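Local coordinates for octenoyl-CoA reductase/carboxylase (Streptomyces sp., PDB 4A0S), which reduces and carboxylates 2-octenoyl-CoA with NADPH, supplying an extender unit for cinnabaramide polyketide biosynthesis, at residues S72-N77 with G407-L412; G114-G119 with S199-G204; Y76-S81 with E395-V400. One frame throughout, in Å; residues are numbered along the deposited sequence.

Contact 1. Residues S72-N77 with G407-L412. With NAP (NADP nicotinamide-adenine-dinucleotide phosphate), chain F.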
loop_
_atom_site.group_PDB
_atom_site.type_symbol
_atom_site.label_atom_id
_atom_site.label_comp_id
_atom_site.label_asym_id
_atom_site.label_seq_id
_atom_site.Cartn_x
_atom_site.Cartn_y
_atom_site.Cartn_z
ATOM N N SER A 72 2.140 20.636 29.758
ATOM C CA SER A 72 2.325 19.269 29.353
ATOM C C SER A 72 0.964 18.628 29.558
ATOM O O SER A 72 -0.053 19.334 29.636
ATOM C CB SER A 72 3.409 18.635 30.223
ATOM O OG SER A 72 3.723 17.326 29.806
ATOM N N SER A 73 0.913 17.303 29.608
ATOM C CA SER A 73 -0.353 16.653 29.860
ATOM C C SER A 73 -0.077 15.365 30.591
ATOM O O SER A 73 1.055 14.842 30.559
ATOM C CB SER A 73 -1.065 16.350 28.540
ATOM O OG SER A 73 -0.496 15.205 27.933
ATOM N N ILE A 74 -1.103 14.836 31.243
ATOM C CA ILE A 74 -1.003 13.471 31.728
ATOM C C ILE A 74 -1.337 12.555 30.567
ATOM O O ILE A 74 -2.344 12.757 29.860
ATOM C CB ILE A 74 -1.945 13.189 32.914
ATOM C CG1 ILE A 74 -1.727 14.229 34.001
ATOM C CG2 ILE A 74 -1.718 11.773 33.445
ATOM C CD1 ILE A 74 -0.320 14.218 34.570
ATOM N N ASN A 75 -0.455 11.589 30.345
ATOM C CA ASN A 75 -0.732 10.520 29.436
ATOM C C ASN A 75 -0.832 9.270 30.225
ATOM O O ASN A 75 -0.393 9.217 31.374
ATOM C CB ASN A 75 0.362 10.422 28.387
ATOM C CG ASN A 75 0.163 11.429 27.321
ATOM O OD1 ASN A 75 -0.730 11.280 26.496
ATOM N ND2 ASN A 75 0.925 12.503 27.372
ATOM N N TYR A 76 -1.426 8.254 29.630
ATOM C CA TYR A 76 -1.548 7.066 30.394
ATOM C C TYR A 76 -0.173 6.527 30.724
ATOM O O TYR A 76 0.011 5.970 31.786
ATOM C CB TYR A 76 -2.493 6.034 29.773
ATOM C CG TYR A 76 -3.252 5.339 30.869
ATOM C CD1 TYR A 76 -2.611 4.414 31.686
ATOM C CD2 TYR A 76 -4.578 5.645 31.139
ATOM C CE1 TYR A 76 -3.266 3.781 32.728
ATOM C CE2 TYR A 76 -5.258 5.008 32.198
ATOM C CZ TYR A 76 -4.579 4.078 32.991
ATOM O OH TYR A 76 -5.205 3.398 34.023
ATOM N N ASN A 77 0.805 6.736 29.840
ATOM C CA ASN A 77 2.141 6.223 30.125
ATOM C C ASN A 77 2.755 6.872 31.372
ATOM O O ASN A 77 3.573 6.252 32.055
ATOM C CB ASN A 77 3.090 6.272 28.909
ATOM C CG ASN A 77 3.459 7.700 28.482
ATOM O OD1 ASN A 77 2.904 8.676 28.965
ATOM N ND2 ASN A 77 4.413 7.813 27.559
ATOM N N GLY A 407 -11.147 13.099 27.693
ATOM C CA GLY A 407 -10.183 13.829 26.922
ATOM C C GLY A 407 -8.852 13.863 27.628
ATOM O O GLY A 407 -8.366 12.844 28.116
ATOM N N LYS A 408 -8.281 15.056 27.693
ATOM C CA LYS A 408 -6.922 15.226 28.125
ATOM C C LYS A 408 -6.850 16.165 29.303
ATOM O O LYS A 408 -7.478 17.224 29.321
ATOM C CB LYS A 408 -6.075 15.811 26.996
ATOM C CG LYS A 408 -5.743 14.863 25.848
ATOM C CD LYS A 408 -4.816 13.721 26.236
ATOM C CE LYS A 408 -3.547 14.229 26.888
ATOM N NZ LYS A 408 -2.574 13.142 27.118
ATOM N N VAL A 409 -6.052 15.765 30.268
ATOM C CA VAL A 409 -5.760 16.604 31.402
ATOM C C VAL A 409 -4.437 17.281 31.148
ATOM O O VAL A 409 -3.407 16.631 31.057
ATOM C CB VAL A 409 -5.678 15.811 32.703
ATOM C CG1 VAL A 409 -5.402 16.783 33.861
ATOM C CG2 VAL A 409 -6.980 15.096 32.947
ATOM N N ALA A 410 -4.484 18.594 31.014
ATOM C CA ALA A 410 -3.296 19.364 30.791
ATOM C C ALA A 410 -2.646 19.626 32.126
ATOM O O ALA A 410 -3.313 19.651 33.169
ATOM C CB ALA A 410 -3.650 20.670 30.117
ATOM N N VAL A 411 -1.342 19.837 32.083
ATOM C CA VAL A 411 -0.615 20.285 33.249
ATOM C C VAL A 411 0.157 21.517 32.828
ATOM O O VAL A 411 0.964 21.469 31.894
ATOM C CB VAL A 411 0.336 19.178 33.807
ATOM C CG1 VAL A 411 1.175 19.692 34.959
ATOM C CG2 VAL A 411 -0.455 17.951 34.261
ATOM N N LEU A 412 -0.109 22.629 33.497
ATOM C CA LEU A 412 0.720 23.799 33.325
ATOM C C LEU A 412 2.039 23.467 33.987
ATOM O O LEU A 412 2.075 22.831 35.041
ATOM C CB LEU A 412 0.101 25.032 33.987
ATOM C CG LEU A 412 -1.279 25.445 33.494
ATOM C CD1 LEU A 412 -1.892 26.529 34.413
ATOM C CD2 LEU A 412 -1.252 25.863 32.019
HETATM P PA NAP F . -7.271 7.635 28.838
HETATM O O1A NAP F . -7.324 9.169 28.483
HETATM O O2A NAP F . -7.361 7.278 30.291
HETATM O O5B NAP F . -8.455 6.993 28.095
HETATM C C5B NAP F . -8.548 5.583 28.138
HETATM C C4B NAP F . -10.014 5.239 27.934
HETATM O O4B NAP F . -10.075 3.805 27.932
HETATM C C3B NAP F . -10.921 5.735 29.080
HETATM O O3B NAP F . -11.756 6.722 28.510
HETATM C C2B NAP F . -11.816 4.547 29.397
HETATM O O2B NAP F . -12.984 4.522 28.578
HETATM C C1B NAP F . -10.991 3.366 29.032
HETATM N N9A NAP F . -10.145 3.017 30.201
HETATM C C8A NAP F . -9.611 3.820 31.136
HETATM N N7A NAP F . -8.877 3.106 31.999
HETATM C C5A NAP F . -8.959 1.848 31.591
HETATM C C6A NAP F . -8.441 0.679 32.091
HETATM N N6A NAP F . -7.663 0.708 33.172
HETATM N N1A NAP F . -8.708 -0.448 31.449
HETATM C C2A NAP F . -9.453 -0.464 30.347
HETATM N N3A NAP F . -9.990 0.627 29.849
HETATM C C4A NAP F . -9.747 1.790 30.460
HETATM O O3 NAP F . -5.946 6.967 28.235
HETATM P PN NAP F . -5.469 7.162 26.713
HETATM O O1N NAP F . -4.483 8.377 26.829
HETATM O O2N NAP F . -6.596 7.242 25.716
HETATM O O5D NAP F . -4.611 5.821 26.593
HETATM C C5D NAP F . -5.373 4.620 26.522
HETATM C C4D NAP F . -4.361 3.519 26.378
HETATM O O4D NAP F . -3.593 3.824 25.162
HETATM C C3D NAP F . -3.334 3.488 27.511
HETATM O O3D NAP F . -3.136 2.077 27.735
HETATM C C2D NAP F . -2.101 4.134 26.916
HETATM O O2D NAP F . -0.889 3.638 27.532
HETATM C C1D NAP F . -2.205 3.561 25.516
HETATM N N1N NAP F . -1.582 4.521 24.636
HETATM C C2N NAP F . -0.659 4.032 23.737
HETATM C C3N NAP F . -0.088 4.955 22.906
HETATM C C7N NAP F . 0.913 4.430 21.952
HETATM O O7N NAP F . 1.133 3.221 21.835
HETATM N N7N NAP F . 1.539 5.381 21.313
HETATM C C4N NAP F . -0.412 6.315 22.952
HETATM C C5N NAP F . -1.347 6.816 23.840
HETATM C C6N NAP F . -1.945 5.900 24.690
HETATM P P2B NAP F . -14.169 3.570 29.107
HETATM O O1X NAP F . -15.343 4.226 28.188
HETATM O O2X NAP F . -13.909 2.038 28.679
HETATM O O3X NAP F . -14.191 3.891 30.582
HETATM O O HOH W 1 -4.857 13.469 30.324
#

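Contact 2. Residues G114-G119 with S199-G204. With CO8 (octanoyl-coenzyme A), chain E.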
loop_
_atom_site.group_PDB
_atom_site.type_symbol
_atom_site.label_atom_id
_atom_site.label_comp_id
_atom_site.label_asym_id
_atom_site.label_seq_id
_atom_site.Cartn_x
_atom_site.Cartn_y
_atom_site.Cartn_z
ATOM N N GLY A 114 6.559 12.736 31.454
ATOM C CA GLY A 114 5.883 13.705 30.621
ATOM C C GLY A 114 6.312 13.448 29.203
ATOM O O GLY A 114 7.494 13.521 28.875
ATOM N N SER A 115 5.338 13.146 28.362
ATOM C CA SER A 115 5.625 12.639 27.034
ATOM C C SER A 115 5.107 13.534 25.938
ATOM O O SER A 115 5.337 13.280 24.761
ATOM C CB SER A 115 5.054 11.241 26.912
ATOM O OG SER A 115 5.681 10.456 27.901
ATOM N N ASP A 116 4.437 14.604 26.322
ATOM C CA ASP A 116 4.261 15.705 25.381
ATOM C C ASP A 116 4.337 17.026 26.113
ATOM O O ASP A 116 4.447 17.064 27.348
ATOM C CB ASP A 116 3.015 15.545 24.462
ATOM C CG ASP A 116 1.754 15.117 25.192
ATOM O OD1 ASP A 116 1.601 15.326 26.412
ATOM O OD2 ASP A 116 0.872 14.571 24.511
ATOM N N CYS A 117 4.330 18.114 25.362
ATOM C CA CYS A 117 4.367 19.404 25.981
ATOM C C CYS A 117 4.282 20.440 24.915
ATOM O O CYS A 117 4.428 20.135 23.728
ATOM C CB CYS A 117 5.633 19.599 26.819
ATOM S SG CYS A 117 7.042 20.209 25.953
ATOM N N SER A 118 3.996 21.662 25.350
ATOM C CA SER A 118 4.193 22.819 24.509
ATOM C C SER A 118 5.118 23.719 25.290
ATOM O O SER A 118 5.206 23.640 26.526
ATOM C CB SER A 118 2.880 23.525 24.228
ATOM O OG SER A 118 2.303 23.951 25.450
ATOM N N GLY A 119 5.832 24.565 24.579
ATOM C CA GLY A 119 6.692 25.466 25.269
ATOM C C GLY A 119 7.566 26.285 24.373
ATOM O O GLY A 119 7.262 26.528 23.216
ATOM N N SER A 199 -2.183 17.461 23.032
ATOM C CA SER A 199 -2.438 16.730 21.804
ATOM C C SER A 199 -1.352 15.827 21.242
ATOM O O SER A 199 -1.674 14.769 20.727
ATOM C CB SER A 199 -2.885 17.697 20.727
ATOM O OG SER A 199 -4.119 18.258 21.101
ATOM N N PRO A 200 -0.074 16.242 21.306
ATOM C CA PRO A 200 0.871 15.535 20.431
ATOM C C PRO A 200 0.865 14.025 20.592
ATOM O O PRO A 200 0.760 13.304 19.594
ATOM C CB PRO A 200 2.227 16.132 20.821
ATOM C CG PRO A 200 1.865 17.559 21.197
ATOM C CD PRO A 200 0.547 17.408 21.955
ATOM N N LEU A 201 0.935 13.539 21.822
ATOM C CA LEU A 201 1.053 12.100 22.026
ATOM C C LEU A 201 -0.213 11.375 21.585
ATOM O O LEU A 201 -0.162 10.524 20.709
ATOM C CB LEU A 201 1.401 11.778 23.466
ATOM C CG LEU A 201 1.645 10.298 23.734
ATOM C CD1 LEU A 201 2.630 10.148 24.881
ATOM C CD2 LEU A 201 0.365 9.658 24.069
ATOM N N CYS A 202 -1.347 11.732 22.177
ATOM C CA CYS A 202 -2.602 11.036 21.876
ATOM C C CYS A 202 -3.087 11.289 20.459
ATOM O O CYS A 202 -3.543 10.367 19.770
ATOM C CB CYS A 202 -3.675 11.431 22.878
ATOM S SG CYS A 202 -3.419 10.625 24.440
ATOM N N ALA A 203 -3.023 12.543 20.034
ATOM C CA ALA A 203 -3.502 12.879 18.722
ATOM C C ALA A 203 -2.599 12.246 17.670
ATOM O O ALA A 203 -3.098 11.688 16.701
ATOM C CB ALA A 203 -3.574 14.370 18.526
ATOM N N GLY A 204 -1.286 12.344 17.863
ATOM C CA GLY A 204 -0.345 11.763 16.898
ATOM C C GLY A 204 -0.585 10.265 16.817
ATOM O O GLY A 204 -0.626 9.678 15.731
HETATM N N1A CO8 E . 11.708 -4.365 37.976
HETATM C C2A CO8 E . 12.839 -4.200 37.289
HETATM N N3A CO8 E . 12.997 -4.735 36.084
HETATM C C4A CO8 E . 11.994 -5.458 35.537
HETATM C C5A CO8 E . 10.797 -5.650 36.217
HETATM C C6A CO8 E . 10.668 -5.078 37.480
HETATM N N6A CO8 E . 9.533 -5.228 38.170
HETATM N N7A CO8 E . 9.998 -6.388 35.446
HETATM C C8A CO8 E . 10.665 -6.656 34.321
HETATM N N9A CO8 E . 11.882 -6.091 34.378
HETATM C C1B CO8 E . 12.969 -6.121 33.362
HETATM C C2B CO8 E . 13.683 -7.477 33.355
HETATM O O2B CO8 E . 15.102 -7.285 33.158
HETATM C C3B CO8 E . 13.044 -8.140 32.138
HETATM O O3B CO8 E . 13.913 -9.115 31.582
HETATM P P3B CO8 E . 13.553 -10.656 31.925
HETATM O O7A CO8 E . 14.918 -11.317 32.519
HETATM O O8A CO8 E . 12.551 -10.715 33.230
HETATM O O9A CO8 E . 12.971 -11.363 30.767
HETATM C C4B CO8 E . 12.840 -6.977 31.173
HETATM O O4B CO8 E . 12.436 -5.891 32.019
HETATM C C5B CO8 E . 11.629 -7.194 30.257
HETATM O O5B CO8 E . 11.410 -6.007 29.466
HETATM P P1A CO8 E . 12.429 -5.656 28.229
HETATM O O1A CO8 E . 11.859 -4.249 27.563
HETATM O O2A CO8 E . 13.857 -5.466 28.635
HETATM O O3A CO8 E . 12.346 -6.938 27.201
HETATM P P2A CO8 E . 11.340 -7.182 25.928
HETATM O O4A CO8 E . 10.976 -8.736 25.925
HETATM O O5A CO8 E . 11.893 -6.728 24.610
HETATM O O6A CO8 E . 9.938 -6.424 26.288
HETATM C CBP CO8 E . 7.986 -4.979 25.897
HETATM C CCP CO8 E . 9.201 -5.708 25.276
HETATM C CDP CO8 E . 6.980 -6.076 26.287
HETATM C CEP CO8 E . 7.365 -4.110 24.803
HETATM C CAP CO8 E . 8.448 -4.128 27.128
HETATM O OAP CO8 E . 9.588 -3.257 26.836
HETATM C C9P CO8 E . 7.308 -3.322 27.811
HETATM O O9P CO8 E . 6.485 -3.919 28.515
HETATM N N8P CO8 E . 7.307 -1.982 27.620
HETATM C C7P CO8 E . 6.325 -1.078 28.289
HETATM C C6P CO8 E . 5.146 -0.601 27.395
HETATM C C5P CO8 E . 3.843 -0.639 28.229
HETATM O O5P CO8 E . 3.432 -1.708 28.672
HETATM N N4P CO8 E . 3.238 0.487 28.602
HETATM C C3P CO8 E . 3.393 1.852 28.113
HETATM C C2P CO8 E . 2.047 2.070 27.406
HETATM S S1P CO8 E . 2.265 2.491 25.637
HETATM C "C1'" CO8 E . 1.971 4.191 25.756
HETATM O "O1'" CO8 E . 1.251 4.695 26.637
HETATM C "C2'" CO8 E . 2.635 4.932 24.801
HETATM C "C3'" CO8 E . 2.529 6.300 24.702
HETATM C "C4'" CO8 E . 3.211 6.963 23.674
HETATM C "C5'" CO8 E . 4.317 6.175 22.990
HETATM C "C6'" CO8 E . 4.996 7.185 22.040
HETATM C "C7'" CO8 E . 5.939 6.454 21.127
HETATM C "C8'" CO8 E . 6.692 7.501 20.301
HETATM O O HOH W 2 -1.620 13.620 24.496
#

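Contact 3. Residues Y76-S81 with E395-V400. With NAP (NADP nicotinamide-adenine-dinucleotide phosphate), chain F.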
loop_
_atom_site.group_PDB
_atom_site.type_symbol
_atom_site.label_atom_id
_atom_site.label_comp_id
_atom_site.label_asym_id
_atom_site.label_seq_id
_atom_site.Cartn_x
_atom_site.Cartn_y
_atom_site.Cartn_z
ATOM N N TYR A 76 -1.426 8.254 29.630
ATOM C CA TYR A 76 -1.548 7.066 30.394
ATOM C C TYR A 76 -0.173 6.527 30.724
ATOM O O TYR A 76 0.011 5.970 31.786
ATOM C CB TYR A 76 -2.493 6.034 29.773
ATOM C CG TYR A 76 -3.252 5.339 30.869
ATOM C CD1 TYR A 76 -2.611 4.414 31.686
ATOM C CD2 TYR A 76 -4.578 5.645 31.139
ATOM C CE1 TYR A 76 -3.266 3.781 32.728
ATOM C CE2 TYR A 76 -5.258 5.008 32.198
ATOM C CZ TYR A 76 -4.579 4.078 32.991
ATOM O OH TYR A 76 -5.205 3.398 34.023
ATOM N N ASN A 77 0.805 6.736 29.840
ATOM C CA ASN A 77 2.141 6.223 30.125
ATOM C C ASN A 77 2.755 6.872 31.372
ATOM O O ASN A 77 3.573 6.252 32.055
ATOM C CB ASN A 77 3.090 6.272 28.909
ATOM C CG ASN A 77 3.459 7.700 28.482
ATOM O OD1 ASN A 77 2.904 8.676 28.965
ATOM N ND2 ASN A 77 4.413 7.813 27.559
ATOM N N THR A 78 2.320 8.096 31.666
ATOM C CA THR A 78 2.694 8.800 32.886
ATOM C C THR A 78 2.190 8.009 34.072
ATOM O O THR A 78 2.933 7.766 35.023
ATOM C CB THR A 78 2.101 10.231 32.919
ATOM O OG1 THR A 78 2.326 10.865 31.651
ATOM C CG2 THR A 78 2.734 11.073 34.061
ATOM N N VAL A 79 0.921 7.615 34.005
ATOM C CA VAL A 79 0.312 6.708 34.970
ATOM C C VAL A 79 1.047 5.367 35.052
ATOM O O VAL A 79 1.383 4.936 36.151
ATOM C CB VAL A 79 -1.180 6.457 34.648
ATOM C CG1 VAL A 79 -1.797 5.466 35.632
ATOM C CG2 VAL A 79 -1.954 7.774 34.614
ATOM N N TRP A 80 1.272 4.705 33.914
ATOM C CA TRP A 80 2.014 3.445 33.921
ATOM C C TRP A 80 3.361 3.644 34.614
ATOM O O TRP A 80 3.736 2.836 35.454
ATOM C CB TRP A 80 2.276 2.912 32.506
ATOM C CG TRP A 80 1.073 2.535 31.715
ATOM C CD1 TRP A 80 0.780 2.936 30.442
ATOM C CD2 TRP A 80 -0.007 1.701 32.132
ATOM N NE1 TRP A 80 -0.410 2.387 30.035
ATOM C CE2 TRP A 80 -0.920 1.635 31.055
ATOM C CE3 TRP A 80 -0.300 1.012 33.316
ATOM C CZ2 TRP A 80 -2.106 0.889 31.117
ATOM C CZ3 TRP A 80 -1.474 0.271 33.386
ATOM C CH2 TRP A 80 -2.363 0.212 32.288
ATOM N N SER A 81 4.074 4.717 34.246
ATOM C CA SER A 81 5.361 5.077 34.864
ATOM C C SER A 81 5.286 5.135 36.367
ATOM O O SER A 81 6.096 4.529 37.064
ATOM C CB SER A 81 5.817 6.473 34.437
ATOM O OG SER A 81 6.120 6.519 33.079
ATOM N N GLU A 395 -1.966 14.676 41.269
ATOM C CA GLU A 395 -3.415 14.564 41.301
ATOM C C GLU A 395 -3.928 14.408 39.894
ATOM O O GLU A 395 -4.756 13.545 39.624
ATOM C CB GLU A 395 -4.027 15.817 41.928
ATOM C CG GLU A 395 -5.544 15.798 42.030
ATOM C CD GLU A 395 -6.068 14.604 42.801
ATOM O OE1 GLU A 395 -5.367 14.095 43.711
ATOM O OE2 GLU A 395 -7.185 14.161 42.479
ATOM N N ALA A 396 -3.417 15.239 38.990
ATOM C CA ALA A 396 -3.785 15.148 37.578
ATOM C C ALA A 396 -3.583 13.724 37.097
ATOM O O ALA A 396 -4.459 13.139 36.478
ATOM C CB ALA A 396 -2.978 16.124 36.752
ATOM N N CYS A 397 -2.429 13.161 37.429
ATOM C CA CYS A 397 -2.099 11.783 37.099
ATOM C C CYS A 397 -3.071 10.785 37.725
ATOM O O CYS A 397 -3.583 9.886 37.049
ATOM C CB CYS A 397 -0.682 11.485 37.546
ATOM S SG CYS A 397 0.022 10.109 36.690
ATOM N N ARG A 398 -3.336 10.969 39.018
ATOM C CA ARG A 398 -4.312 10.161 39.727
ATOM C C ARG A 398 -5.666 10.249 39.040
ATOM O O ARG A 398 -6.365 9.250 38.901
ATOM C CB ARG A 398 -4.419 10.653 41.173
ATOM C CG ARG A 398 -5.391 9.887 42.051
ATOM C CD ARG A 398 -4.937 8.458 42.231
ATOM N NE ARG A 398 -5.730 7.764 43.234
ATOM C CZ ARG A 398 -5.726 6.446 43.415
ATOM N NH1 ARG A 398 -4.976 5.664 42.645
ATOM N NH2 ARG A 398 -6.486 5.911 44.362
ATOM N N VAL A 399 -6.048 11.445 38.621
ATOM C CA VAL A 399 -7.323 11.618 37.929
ATOM C C VAL A 399 -7.402 10.669 36.742
ATOM O O VAL A 399 -8.362 9.922 36.610
ATOM C CB VAL A 399 -7.541 13.089 37.485
ATOM C CG1 VAL A 399 -8.556 13.168 36.342
ATOM C CG2 VAL A 399 -7.982 13.950 38.679
ATOM N N VAL A 400 -6.375 10.702 35.892
ATOM C CA VAL A 400 -6.301 9.817 34.736
ATOM C C VAL A 400 -6.221 8.358 35.153
ATOM O O VAL A 400 -6.904 7.517 34.592
ATOM C CB VAL A 400 -5.119 10.179 33.809
ATOM C CG1 VAL A 400 -4.945 9.105 32.698
ATOM C CG2 VAL A 400 -5.356 11.549 33.211
HETATM P PA NAP F . -7.271 7.635 28.838
HETATM O O1A NAP F . -7.324 9.169 28.483
HETATM O O2A NAP F . -7.361 7.278 30.291
HETATM O O5B NAP F . -8.455 6.993 28.095
HETATM C C5B NAP F . -8.548 5.583 28.138
HETATM C C4B NAP F . -10.014 5.239 27.934
HETATM O O4B NAP F . -10.075 3.805 27.932
HETATM C C3B NAP F . -10.921 5.735 29.080
HETATM O O3B NAP F . -11.756 6.722 28.510
HETATM C C2B NAP F . -11.816 4.547 29.397
HETATM O O2B NAP F . -12.984 4.522 28.578
HETATM C C1B NAP F . -10.991 3.366 29.032
HETATM N N9A NAP F . -10.145 3.017 30.201
HETATM C C8A NAP F . -9.611 3.820 31.136
HETATM N N7A NAP F . -8.877 3.106 31.999
HETATM C C5A NAP F . -8.959 1.848 31.591
HETATM C C6A NAP F . -8.441 0.679 32.091
HETATM N N6A NAP F . -7.663 0.708 33.172
HETATM N N1A NAP F . -8.708 -0.448 31.449
HETATM C C2A NAP F . -9.453 -0.464 30.347
HETATM N N3A NAP F . -9.990 0.627 29.849
HETATM C C4A NAP F . -9.747 1.790 30.460
HETATM O O3 NAP F . -5.946 6.967 28.235
HETATM P PN NAP F . -5.469 7.162 26.713
HETATM O O1N NAP F . -4.483 8.377 26.829
HETATM O O2N NAP F . -6.596 7.242 25.716
HETATM O O5D NAP F . -4.611 5.821 26.593
HETATM C C5D NAP F . -5.373 4.620 26.522
HETATM C C4D NAP F . -4.361 3.519 26.378
HETATM O O4D NAP F . -3.593 3.824 25.162
HETATM C C3D NAP F . -3.334 3.488 27.511
HETATM O O3D NAP F . -3.136 2.077 27.735
HETATM C C2D NAP F . -2.101 4.134 26.916
HETATM O O2D NAP F . -0.889 3.638 27.532
HETATM C C1D NAP F . -2.205 3.561 25.516
HETATM N N1N NAP F . -1.582 4.521 24.636
HETATM C C2N NAP F . -0.659 4.032 23.737
HETATM C C3N NAP F . -0.088 4.955 22.906
HETATM C C7N NAP F . 0.913 4.430 21.952
HETATM O O7N NAP F . 1.133 3.221 21.835
HETATM N N7N NAP F . 1.539 5.381 21.313
HETATM C C4N NAP F . -0.412 6.315 22.952
HETATM C C5N NAP F . -1.347 6.816 23.840
HETATM C C6N NAP F . -1.945 5.900 24.690
HETATM P P2B NAP F . -14.169 3.570 29.107
HETATM O O1X NAP F . -15.343 4.226 28.188
HETATM O O2X NAP F . -13.909 2.038 28.679
HETATM O O3X NAP F . -14.191 3.891 30.582
#

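Contact 1. Residues S72-N77 with G407-L412
Ser72 and Val411 form an antiparallel hydrogen-bonded pair, with Ser72 N donating to Val411 O at 2.6 Å and Val411 N returning a bond to Ser72 O. Beyond the non-hydrogen-bonded pair Ser73-Ala410, Ile74 N still reaches Val409 O at 2.9 Å, so strand 408-412 keeps its hold as the segment 72-77 turns toward helix 76-82. There Lys408 takes over: its side chain curls at chi2 and chi3 and brings NZ to Ser73 OG at 3.0 Å and to Ile74 O at 2.8 Å, the latter approached from above the carbonyl plane. Asn75 OD1 lies 2.7 Å from the same NZ. A water joins Ile74 O to Val409 N, and gives that carbonyl a second donor. On the apolar side, Ile74 CD1 rests 3.7 Å from Val411 CG2. Ser73 OG and Asn75 ND2 also bond to Asp116 OD1. The contact belongs to the GroES-like part of this medium-chain dehydrogenase/reductase fold, and Tyr76 and Gly407 border NADP. A buried ammonium group is thus met by hydroxyl and carbonyl oxygen, and the nearby Asp116 carboxylate probably helps to offset its charge.

Contact 2. Residues G114-G119 with S199-G204
Asp116 meets the first turn of helix 200-210 where the chain enters strand 117-124 of the GroES-like sheet in this medium-chain dehydrogenase/reductase fold. The polar part of the contact rests on one carboxylate oxygen. With chi1 at 45°, CG of Asp116 sits between the backbone N and the carbonyl carbon, which aims the carboxylate at the helix start. Asp116 OD2 accepts from Leu201 N at 2.9 Å, with an N-H...O angle of 154°, through its anti lone pair. A water lies 2.7 Å from Asp116 OD2 and accepts from Cys202 N at 3.0 Å, so Leu201 N is held directly and Cys202 N by a water that sits beside OD2. Such amides lie at the positive end of the helix dipole, which would probably favour the ionised carboxylate. OD1 is engaged by Ser73 OG and Asn75 ND2, and the two oxygens of the group therefore serve different parts of the fold.

The apolar contacts flank this bond. Asp116 CB lies 3.8 Å from Pro200 CB. The side chains of Asp116 and Leu201 cross at about a right angle, and the leucine stem passes close to the carboxylate. Farther out, Leu201 divides its contacts between protein and ligand. Its branches face the acyl chain of octanoyl-CoA, and the residue also touches NADP and so lines both pockets. Ser115, whose OG bonds to Trp164 O, fits unusually tightly against the leucine: Ser115 CB lies 3.3 Å from Leu201 CD1, and the ligand's C4' is 3.5 Å from that same methyl.

Contact 3. Residues Y76-S81 with E395-V400
Tyr76 and Val400 meet beside the NADP pyrophosphate where the helical segments 76-81 and 395-400 cross almost perpendicularly, at -101°, with no hydrogen bond between them. Helix 76-82 follows a strand of the GroES-like sheet in this medium-chain dehydrogenase/reductase fold, and helix 393-401 precedes strand 408-412; the axes of segments 76-81 and 395-400 approach to 9.1 Å. The interface is small, buried and apolar. Val79 occupies its middle: CG2, anti to the carbonyl carbon, touches both Cys397 and Val400, coming 3.7 Å from Cys397 SG and 3.8 Å from Val400 CG1. Thr78 adds its methyl to the sulfur, CG2 to SG, while its hydroxyl OG1 accepts from Asn75 N. Val46 of helix 46-49 also packs on Val79 and Cys397.

Toward the cofactor, Val400 CG1 approaches Tyr76 CD2 obliquely at 3.8 Å. The tyrosine ring turns its edge to the pyrophosphate, with NADP O2A in the ring plane and 3.3 Å from Tyr76 CD2. One face of the Trp80 ring receives Tyr76 CD1, offset toward the rim, so Tyr76 links the helix contact to Trp80 and the cofactor. Trp80 points away from helix 393-401 and contributes to both the NADP and octanoyl-CoA pockets. Within helix 76-82, Asn77 O accepts Ser81 OG and Ser81 N from opposite faces of its plane. Across the cofactor boundary, Trp80 NE1 donates to hydroxyl O2D of the nicotinamide ribose at 2.8 Å, with an N-H...O angle of 145°.

From the N terminus, strand 64-73 runs into helix 76-82, and both later contacts with the C-terminal part of the chain start here. Contact 2 closes first, joining the entry of strand 117-124 to the start of helix 200-210 across some 80 residues. The chain then builds the parallel nucleotide-binding sheet before returning through helix 393-401, which closes contact 3, and strand 408-412, which closes contact 1. Contact 2 thus lies within both larger loops; contacts 1 and 3 start from the same stretch, contact 3 ending earlier, and none cross. Ile74 packs on Ala396 and Val400 between contacts 1 and 3, and Asn77 bonds to Ser115 between contacts 3 and 2. Together they unite the GroES-like sheet with helices 76-82, 200-210 and 393-401 beside NADP and octanoyl-CoA.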